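Local atomic coordinates of XRE family transcriptional regulator (PDB entry 6B8W), a protein that probably binds DNA and regulates transcription, the part described here being its metal-binding cupin domain, a small beta barrel that pairs into a dimer. Residues Phe17-Ile22 with His88-Tyr93; Val43-Gly48 with Leu61-Gly66; Met52-Glu57 with Val67-Asp72. One frame throughout, in Å; residues are numbered along the deposited sequence. Where two conformers were deposited one is given.

Contact 1: Phe17-Ile22 with His88-Tyr93; sequences FDHFSI and HSLIHY
With chi1 of 167° and -169°, Phe17 and His19 both swing CG away from their own backbone N, and this carries the two rings across to Leu90, whose side chain runs beside them in the same direction. Leu90 CG sits over the centre of the His19 imidazole, a CH-pi contact with 4.1 Å from CG to the ring centroid, while Leu90 CB meets the rim of the Phe17 ring at CE1, 3.9 Å away. His19 also turns an edge toward the face of the His88 ring in an offset edge-to-face pair, the planes 71° apart. Phe17 CD1 lies over one face of His92, 3.4 Å from His92 CE1, the two rings meeting obliquely. Behind these side chains the strands are antiparallel: Asp18 and Ile91 form one hydrogen-bonded pair, Phe20 and Ser89 the next, and nearly straight bonds of 2.9 to 3.0 Å join N and O within each. On the face of Asp18, Phe20, Ser89 and Ile91, Tyr93 OH donates to the anti lone pair of Asp18 OD2, 2.7 Å away; the carboxylate plane stands steeply to the tyrosine ring. Ser89 OG is hydrogen-bonded to Glu41, a manganese ligand in a structure of this protein, which would make Ser89 a second-shell residue when the metal is bound. The Phe17, His19 and Leu90 face packs on the second subunit, where His92 NE2 meets its own counterpart in a hydrogen bond. Within the cupin sheet, strand 17-24 is flanked by strands 3-7 and 85-92, and strand 40-47 follows beyond the latter.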
loop_
_atom_site.group_PDB
_atom_site.type_symbol
_atom_site.label_atom_id
_atom_site.label_comp_id
_atom_site.label_asym_id
_atom_site.label_seq_id
_atom_site.Cartn_x
_atom_site.Cartn_y
_atom_site.Cartn_z
ATOM N N PHE A 17 4.659 11.257 -5.389
ATOM C CA PHE A 17 4.346 9.866 -5.086
ATOM C C PHE A 17 3.170 9.322 -5.896
ATOM O O PHE A 17 2.153 9.988 -6.045
ATOM C CB PHE A 17 4.056 9.818 -3.568
ATOM C CG PHE A 17 3.409 8.549 -3.076
ATOM C CD1 PHE A 17 4.117 7.361 -3.034
ATOM C CD2 PHE A 17 2.103 8.567 -2.561
ATOM C CE1 PHE A 17 3.526 6.192 -2.549
ATOM C CE2 PHE A 17 1.517 7.406 -2.064
ATOM C CZ PHE A 17 2.229 6.218 -2.055
ATOM N N ASP A 18 3.369 8.133 -6.465
ATOM C CA ASP A 18 2.337 7.395 -7.176
ATOM C C ASP A 18 2.119 6.093 -6.427
ATOM O O ASP A 18 3.021 5.562 -5.791
ATOM C CB ASP A 18 2.732 7.110 -8.637
ATOM C CG ASP A 18 2.157 8.106 -9.624
ATOM O OD1 ASP A 18 1.046 8.636 -9.389
ATOM O OD2 ASP A 18 2.797 8.308 -10.685
ATOM N N HIS A 19 0.914 5.572 -6.530
ATOM C CA HIS A 19 0.522 4.358 -5.829
ATOM C C HIS A 19 -0.415 3.624 -6.804
ATOM O O HIS A 19 -1.538 4.075 -7.062
ATOM C CB HIS A 19 -0.223 4.761 -4.567
ATOM C CG HIS A 19 -0.459 3.647 -3.610
ATOM N ND1 HIS A 19 -0.651 3.862 -2.266
ATOM C CD2 HIS A 19 -0.465 2.305 -3.779
ATOM C CE1 HIS A 19 -0.807 2.698 -1.654
ATOM N NE2 HIS A 19 -0.711 1.739 -2.552
ATOM N N PHE A 20 0.065 2.519 -7.351
ATOM C CA PHE A 20 -0.665 1.762 -8.323
ATOM C C PHE A 20 -1.095 0.427 -7.775
ATOM O O PHE A 20 -0.389 -0.184 -6.982
ATOM C CB PHE A 20 0.235 1.493 -9.544
ATOM C CG PHE A 20 0.726 2.731 -10.212
ATOM C CD1 PHE A 20 -0.142 3.499 -10.990
ATOM C CD2 PHE A 20 2.049 3.132 -10.088
ATOM C CE1 PHE A 20 0.303 4.655 -11.616
ATOM C CE2 PHE A 20 2.503 4.280 -10.715
ATOM C CZ PHE A 20 1.627 5.046 -11.482
ATOM N N SER A 21 -2.245 -0.027 -8.244
ATOM C CA SER A 21 -2.773 -1.331 -7.927
ATOM C C SER A 21 -2.724 -2.105 -9.248
ATOM O O SER A 21 -3.348 -1.689 -10.242
ATOM C CB SER A 21 -4.202 -1.214 -7.420
ATOM O OG SER A 21 -4.740 -2.501 -7.246
ATOM N N ILE A 22 -2.039 -3.245 -9.232
ATOM C CA ILE A 22 -1.797 -4.024 -10.444
ATOM C C ILE A 22 -2.241 -5.467 -10.290
ATOM O O ILE A 22 -1.960 -6.098 -9.280
ATOM C CB ILE A 22 -0.291 -3.998 -10.763
ATOM C CG1 ILE A 22 0.186 -2.539 -10.919
ATOM C CG2 ILE A 22 0.034 -4.841 -12.000
ATOM C CD1 ILE A 22 1.677 -2.383 -11.127
ATOM N N HIS A 88 0.623 -4.006 -5.107
ATOM C CA HIS A 88 0.718 -2.561 -5.223
ATOM C C HIS A 88 2.136 -2.201 -5.559
ATOM O O HIS A 88 3.085 -2.848 -5.091
ATOM C CB HIS A 88 0.372 -1.787 -3.947
ATOM C CG HIS A 88 -1.041 -1.911 -3.498
ATOM N ND1 HIS A 88 -1.457 -1.452 -2.263
ATOM C CD2 HIS A 88 -2.125 -2.471 -4.078
ATOM C CE1 HIS A 88 -2.743 -1.701 -2.118
ATOM N NE2 HIS A 88 -3.171 -2.333 -3.195
ATOM N N SER A 89 2.273 -1.153 -6.360
ATOM C CA SER A 89 3.559 -0.613 -6.735
ATOM C C SER A 89 3.546 0.841 -6.311
ATOM O O SER A 89 2.733 1.620 -6.793
ATOM C CB SER A 89 3.783 -0.750 -8.239
ATOM O OG SER A 89 4.903 0.014 -8.655
ATOM N N LEU A 90 4.422 1.191 -5.376
ATOM C CA LEU A 90 4.537 2.555 -4.896
ATOM C C LEU A 90 5.789 3.149 -5.490
ATOM O O LEU A 90 6.833 2.510 -5.493
ATOM C CB LEU A 90 4.648 2.593 -3.378
ATOM C CG LEU A 90 3.413 2.211 -2.551
ATOM C CD1 LEU A 90 3.014 0.766 -2.729
ATOM C CD2 LEU A 90 3.766 2.468 -1.098
ATOM N N ILE A 91 5.684 4.375 -5.981
ATOM C CA ILE A 91 6.812 5.049 -6.599
ATOM C C ILE A 91 7.049 6.398 -5.948
ATOM O O ILE A 91 6.146 7.200 -5.905
ATOM C CB ILE A 91 6.564 5.291 -8.102
ATOM C CG1 ILE A 91 6.272 3.976 -8.856
ATOM C CG2 ILE A 91 7.745 6.032 -8.713
ATOM C CD1 ILE A 91 7.457 3.037 -8.995
ATOM N N HIS A 92 8.254 6.616 -5.424
ATOM C CA HIS A 92 8.656 7.913 -4.877
ATOM C C HIS A 92 9.673 8.515 -5.868
ATOM O O HIS A 92 10.738 7.929 -6.115
ATOM C CB HIS A 92 9.256 7.773 -3.474
ATOM C CG HIS A 92 8.238 7.532 -2.405
ATOM N ND1 HIS A 92 7.718 6.286 -2.138
ATOM C CD2 HIS A 92 7.644 8.386 -1.533
ATOM C CE1 HIS A 92 6.833 6.386 -1.158
ATOM N NE2 HIS A 92 6.775 7.647 -0.770
ATOM N N TYR A 93 9.327 9.661 -6.449
ATOM C CA TYR A 93 10.183 10.329 -7.425
ATOM C C TYR A 93 11.121 11.291 -6.668
ATOM O O TYR A 93 10.727 11.859 -5.646
ATOM C CB TYR A 93 9.333 11.034 -8.483
ATOM C CG TYR A 93 8.303 10.141 -9.196
ATOM C CD1 TYR A 93 8.628 9.410 -10.346
ATOM C CD2 TYR A 93 7.006 10.046 -8.722
ATOM C CE1 TYR A 93 7.679 8.617 -10.990
ATOM C CE2 TYR A 93 6.045 9.260 -9.358
ATOM C CZ TYR A 93 6.378 8.551 -10.493
ATOM O OH TYR A 93 5.377 7.772 -11.099
#

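Contact 2: Val43-Gly48 with Leu61-Gly66; sequences VVVISG and LYPDQG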
loop_
_atom_site.group_PDB
_atom_site.type_symbol
_atom_site.label_atom_id
_atom_site.label_comp_id
_atom_site.label_asym_id
_atom_site.label_seq_id
_atom_site.Cartn_x
_atom_site.Cartn_y
_atom_site.Cartn_z
ATOM N N VAL A 43 7.177 -2.719 -3.839
ATOM C CA VAL A 43 6.167 -3.659 -4.292
ATOM C C VAL A 43 5.709 -4.392 -3.036
ATOM O O VAL A 43 6.550 -4.820 -2.221
ATOM C CB VAL A 43 6.727 -4.665 -5.304
ATOM C CG1 VAL A 43 5.785 -5.847 -5.503
ATOM C CG2 VAL A 43 6.976 -3.972 -6.636
ATOM N N VAL A 44 4.392 -4.482 -2.865
ATOM C CA VAL A 44 3.771 -5.217 -1.767
ATOM C C VAL A 44 2.706 -6.106 -2.386
ATOM O O VAL A 44 1.863 -5.628 -3.151
ATOM C CB VAL A 44 3.097 -4.286 -0.737
ATOM C CG1 VAL A 44 2.382 -5.100 0.341
ATOM C CG2 VAL A 44 4.117 -3.350 -0.112
ATOM N N VAL A 45 2.753 -7.399 -2.093
ATOM C CA VAL A 45 1.746 -8.330 -2.620
ATOM C C VAL A 45 0.493 -8.252 -1.755
ATOM O O VAL A 45 0.577 -8.260 -0.537
ATOM C CB VAL A 45 2.294 -9.770 -2.676
ATOM C CG1 VAL A 45 1.231 -10.770 -3.117
ATOM C CG2 VAL A 45 3.478 -9.831 -3.641
ATOM N N ILE A 46 -0.662 -8.175 -2.405
ATOM C CA ILE A 46 -1.946 -8.089 -1.718
ATOM C C ILE A 46 -2.578 -9.469 -1.682
ATOM O O ILE A 46 -2.940 -9.947 -0.613
ATOM C CB ILE A 46 -2.882 -7.073 -2.407
ATOM C CG1 ILE A 46 -2.187 -5.710 -2.546
ATOM C CG2 ILE A 46 -4.192 -6.957 -1.658
ATOM C CD1 ILE A 46 -1.569 -5.157 -1.286
ATOM N N SER A 47 -2.706 -10.099 -2.851
ATOM C CA SER A 47 -3.261 -11.466 -2.938
ATOM C C SER A 47 -2.545 -12.242 -4.050
ATOM O O SER A 47 -2.116 -11.667 -5.034
ATOM C CB SER A 47 -4.767 -11.440 -3.173
ATOM O OG SER A 47 -5.096 -10.847 -4.405
ATOM N N GLY A 48 -2.392 -13.539 -3.860
ATOM C CA GLY A 48 -1.697 -14.371 -4.832
ATOM C C GLY A 48 -0.222 -14.469 -4.507
ATOM O O GLY A 48 0.170 -14.270 -3.366
ATOM N N LEU A 61 7.346 -13.463 -3.765
ATOM C CA LEU A 61 6.732 -12.681 -2.683
ATOM C C LEU A 61 5.307 -13.142 -2.462
ATOM O O LEU A 61 4.552 -13.323 -3.423
ATOM C CB LEU A 61 6.728 -11.219 -3.052
ATOM C CG LEU A 61 8.099 -10.554 -3.174
ATOM C CD1 LEU A 61 7.919 -9.160 -3.741
ATOM C CD2 LEU A 61 8.821 -10.485 -1.839
ATOM N N TYR A 62 4.940 -13.328 -1.194
ATOM C CA TYR A 62 3.607 -13.764 -0.803
ATOM C C TYR A 62 2.846 -12.552 -0.203
ATOM O O TYR A 62 3.462 -11.498 0.031
ATOM C CB TYR A 62 3.711 -14.932 0.190
ATOM C CG TYR A 62 4.333 -16.153 -0.439
ATOM C CD1 TYR A 62 3.566 -17.045 -1.199
ATOM C CD2 TYR A 62 5.697 -16.391 -0.324
ATOM C CE1 TYR A 62 4.151 -18.140 -1.808
ATOM C CE2 TYR A 62 6.282 -17.493 -0.916
ATOM C CZ TYR A 62 5.512 -18.357 -1.652
ATOM O OH TYR A 62 6.116 -19.425 -2.236
ATOM N N PRO A 63 1.526 -12.694 0.041
ATOM C CA PRO A 63 0.725 -11.577 0.570
ATOM C C PRO A 63 1.332 -10.866 1.764
ATOM O O PRO A 63 1.786 -11.506 2.697
ATOM C CB PRO A 63 -0.591 -12.247 0.922
ATOM C CG PRO A 63 -0.692 -13.288 -0.167
ATOM C CD PRO A 63 0.672 -13.874 -0.177
ATOM N N ASP A 64 1.322 -9.533 1.689
ATOM C CA ASP A 64 1.878 -8.622 2.690
ATOM C C ASP A 64 3.412 -8.659 2.783
ATOM O O ASP A 64 3.997 -8.025 3.664
ATOM C CB ASP A 64 1.163 -8.733 4.053
ATOM C CG ASP A 64 -0.180 -7.986 4.075
ATOM O OD1 ASP A 64 -0.574 -7.383 3.041
ATOM O OD2 ASP A 64 -0.835 -7.984 5.142
ATOM N N GLN A 65 4.057 -9.341 1.830
ATOM C CA GLN A 65 5.488 -9.316 1.749
ATOM C C GLN A 65 5.805 -8.263 0.725
ATOM O O GLN A 65 5.031 -8.047 -0.200
ATOM C CB GLN A 65 6.091 -10.656 1.341
ATOM C CG GLN A 65 5.888 -11.735 2.409
ATOM C CD GLN A 65 6.562 -13.040 2.042
ATOM O OE1 GLN A 65 6.958 -13.246 0.902
ATOM N NE2 GLN A 65 6.695 -13.916 3.004
ATOM N N GLY A 66 6.944 -7.604 0.898
ATOM C CA GLY A 66 7.341 -6.547 0.002
ATOM C C GLY A 66 8.828 -6.383 -0.177
ATOM O O GLY A 66 9.619 -7.014 0.504
HETATM O O HOH W 1 -2.404 -8.938 1.924
#
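A type II beta turn, Tyr62 to Gln65, in the cupin barrel docks its loop against the end of strand 40-47 just before strand 66-70 takes up antiparallel pairing there. Two backbone bonds fasten Val45 to the loop. Its N donates to Gln65 O at 3.0 Å, nearly along the C=O axis, and its O receives Asp64 N at 2.7 Å. Val44 and Gly66 then make a non-hydrogen-bonded pair, with CA atoms 4.2 Å apart, and Gly66 CA lies close against Val43 O. The Val45 side chain points into the turn: CG2 touches Leu61 CB at 3.6 Å, CB rests on Tyr62 O, and CG1, anti to the backbone N (chi1 176°), lies beside the start of the Pro63 ring. The proline in turn packs its CD against Gly48 O, 3.3 Å away. Inside the loop Gln65 reaches out with CD anti to CB, and its OE1 accepts Tyr62 N from above the plane of the side-chain amide, bracing the turn in addition to its own Gln65 N to Tyr62 O bond. Ile46 and Ser47 form a classic beta bulge opposite His86 on the other side of the strand. Asp64 reaches into the dimer interface, where OD1 is hydrogen-bonded to His88 and OD2 to Ser21, both of the second subunit; such partners would be expected to favour the charged carboxylate. One water ties this aspartate back to the bulge, donating to Asp64 OD1 at 2.6 Å and to Ile46 O at 2.8 Å.

Contact 3: Met52-Glu57 with Val67-Asp72; sequences MKIDGE and VRFAGD
The Phe69 ring receives Ile54 CD1 over one face, the methyl standing 3.7 Å above the plane and displaced from the centre toward Phe69 CD1. This is a CH-pi contact: the line from Ile54 CD1 to the ring centroid is 4.1 Å long and leans 25° off the normal. At the far end of the same ring Met52 CE approaches obliquely, 3.9 Å from Phe69 CZ. Both aliphatic side chains cross the phenylalanine at about a right angle. Phe69 itself holds CG between its backbone N and carbonyl carbon (chi1 59°), a setting that lays the ring between the strands. Met52 bends at both chi2 and chi3, and this curl brings its methyl round to CZ. Ile54 and Val67 meet tip to tip: Ile54 CD1 lies 3.7 Å from Val67 CG1 and almost equally close to CG2, so this one methyl bridges the valine fork and the aromatic face. Met52 CG makes a looser approach to Val67 CG1. The four side chains are buried and their union is purely apolar, joining two strands whose axes come no closer than 9.6 Å and are inclined at 40°, as expected for layers facing each other across a barrel interior rather than neighbours in one sheet. The manganese site borders this packing: Phe69 meets His75 edge-to-face and touches Glu41, while Met52 touches Tyr77, all three being metal ligands in a structure of this protein. Strand 50-54 lies between strands 75-78 and 57-61 and turns into the latter through a type I' hairpin, Ile54 to Glu57; strand 66-70 belongs to the opposing sheet, alongside strand 40-47.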
loop_
_atom_site.group_PDB
_atom_site.type_symbol
_atom_site.label_atom_id
_atom_site.label_comp_id
_atom_site.label_asym_id
_atom_site.label_seq_id
_atom_site.Cartn_x
_atom_site.Cartn_y
_atom_site.Cartn_z
ATOM N N MET A 52 9.382 -11.400 -8.553
ATOM C CA MET A 52 10.048 -10.139 -8.883
ATOM C C MET A 52 11.488 -10.426 -9.270
ATOM O O MET A 52 12.194 -11.143 -8.551
ATOM C CB MET A 52 10.111 -9.176 -7.689
ATOM C CG MET A 52 8.825 -8.464 -7.335
ATOM S SD MET A 52 8.154 -7.432 -8.638
ATOM C CE MET A 52 9.471 -6.236 -8.856
ATOM N N LYS A 53 11.919 -9.829 -10.370
ATOM C CA LYS A 53 13.286 -9.939 -10.819
ATOM C C LYS A 53 13.907 -8.579 -10.498
ATOM O O LYS A 53 13.514 -7.571 -11.067
ATOM C CB LYS A 53 13.384 -10.228 -12.308
ATOM C CG LYS A 53 14.792 -10.576 -12.736
ATOM C CD LYS A 53 14.887 -10.845 -14.226
ATOM C CE LYS A 53 16.275 -11.357 -14.580
ATOM N NZ LYS A 53 16.340 -11.669 -16.031
ATOM N N ILE A 54 14.874 -8.576 -9.593
ATOM C CA ILE A 54 15.535 -7.362 -9.115
ATOM C C ILE A 54 17.023 -7.688 -9.054
ATOM O O ILE A 54 17.408 -8.762 -8.570
ATOM C CB ILE A 54 15.011 -7.007 -7.701
ATOM C CG1 ILE A 54 13.539 -6.592 -7.770
ATOM C CG2 ILE A 54 15.836 -5.897 -7.063
ATOM C CD1 ILE A 54 12.823 -6.636 -6.452
ATOM N N ASP A 55 17.852 -6.768 -9.546
ATOM C CA ASP A 55 19.297 -6.969 -9.627
ATOM C C ASP A 55 19.632 -8.273 -10.364
ATOM O O ASP A 55 20.574 -8.978 -9.996
ATOM C CB ASP A 55 19.955 -6.929 -8.223
ATOM C CG ASP A 55 19.781 -5.570 -7.529
ATOM O OD1 ASP A 55 19.844 -4.536 -8.216
ATOM O OD2 ASP A 55 19.581 -5.532 -6.290
ATOM N N GLY A 56 18.844 -8.599 -11.386
ATOM C CA GLY A 56 19.077 -9.809 -12.200
ATOM C C GLY A 56 18.679 -11.145 -11.565
ATOM O O GLY A 56 18.980 -12.195 -12.129
ATOM N N GLU A 57 17.998 -11.121 -10.415
ATOM C CA GLU A 57 17.610 -12.368 -9.715
ATOM C C GLU A 57 16.139 -12.386 -9.352
ATOM O O GLU A 57 15.596 -11.378 -8.857
ATOM C CB GLU A 57 18.408 -12.547 -8.416
ATOM C CG GLU A 57 19.919 -12.589 -8.578
ATOM C CD GLU A 57 20.432 -13.835 -9.289
ATOM O OE1 GLU A 57 19.755 -14.893 -9.270
ATOM O OE2 GLU A 57 21.540 -13.764 -9.846
ATOM N N VAL A 67 9.191 -5.527 -1.121
ATOM C CA VAL A 67 10.574 -5.232 -1.407
ATOM C C VAL A 67 10.675 -3.785 -1.843
ATOM O O VAL A 67 9.796 -3.280 -2.557
ATOM C CB VAL A 67 11.152 -6.195 -2.477
ATOM C CG1 VAL A 67 10.325 -6.186 -3.758
ATOM C CG2 VAL A 67 12.613 -5.866 -2.781
ATOM N N ARG A 68 11.731 -3.120 -1.381
ATOM C CA ARG A 68 12.030 -1.737 -1.721
ATOM C C ARG A 68 13.272 -1.765 -2.584
ATOM O O ARG A 68 14.265 -2.390 -2.213
ATOM C CB ARG A 68 12.330 -0.958 -0.458
ATOM C CG ARG A 68 12.610 0.521 -0.637
ATOM C CD ARG A 68 13.117 1.045 0.688
ATOM N NE ARG A 68 13.317 2.484 0.771
ATOM C CZ ARG A 68 14.368 3.144 0.287
ATOM N NH1 ARG A 68 15.311 2.514 -0.416
ATOM N NH2 ARG A 68 14.457 4.458 0.477
ATOM N N PHE A 69 13.251 -1.057 -3.715
ATOM C CA PHE A 69 14.392 -1.092 -4.609
ATOM C C PHE A 69 14.462 0.110 -5.535
ATOM O O PHE A 69 13.537 0.937 -5.595
ATOM C CB PHE A 69 14.345 -2.384 -5.423
ATOM C CG PHE A 69 13.087 -2.528 -6.241
ATOM C CD1 PHE A 69 11.933 -3.065 -5.685
ATOM C CD2 PHE A 69 13.051 -2.093 -7.554
ATOM C CE1 PHE A 69 10.768 -3.174 -6.436
ATOM C CE2 PHE A 69 11.898 -2.209 -8.318
ATOM C CZ PHE A 69 10.754 -2.749 -7.764
ATOM N N ALA A 70 15.594 0.196 -6.240
ATOM C CA ALA A 70 15.868 1.257 -7.188
ATOM C C ALA A 70 15.014 1.035 -8.427
ATOM O O ALA A 70 15.258 0.103 -9.192
ATOM C CB ALA A 70 17.351 1.269 -7.549
ATOM N N GLY A 71 14.031 1.906 -8.621
ATOM C CA GLY A 71 13.066 1.780 -9.712
ATOM C C GLY A 71 13.633 2.081 -11.081
ATOM O O GLY A 71 13.049 1.694 -12.096
ATOM N N ASP A 72 14.762 2.776 -11.097
ATOM C CA ASP A 72 15.442 3.132 -12.342
ATOM C C ASP A 72 16.328 1.996 -12.895
ATOM O O ASP A 72 16.959 2.165 -13.944
ATOM C CB ASP A 72 16.245 4.442 -12.180
ATOM C CG ASP A 72 17.282 4.386 -11.079
ATOM O OD1 ASP A 72 17.163 3.552 -10.151
ATOM O OD2 ASP A 72 18.210 5.213 -11.115
#

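Overall arrangement
The contacts lie 14 to 15 Å apart, centre to centre, within one cupin domain. Contact 1 joins the first and last of the segments along the chain and encloses the other two, whose segments alternate. Strands 17-24, 85-92, 40-47 and 66-70 stand side by side in one sheet, linking contact 1 to contact 2 through His88 N to Val44 O and contact 2 to contact 3 through Val43 O to Val67 N. Contact 3 then spans to the second sheet, with Leu61 of contact 2 packed on Met52 and Val67. All three lie in the barrel wall or interior near the residues that bind manganese in a structure of this protein, and each touches the second subunit.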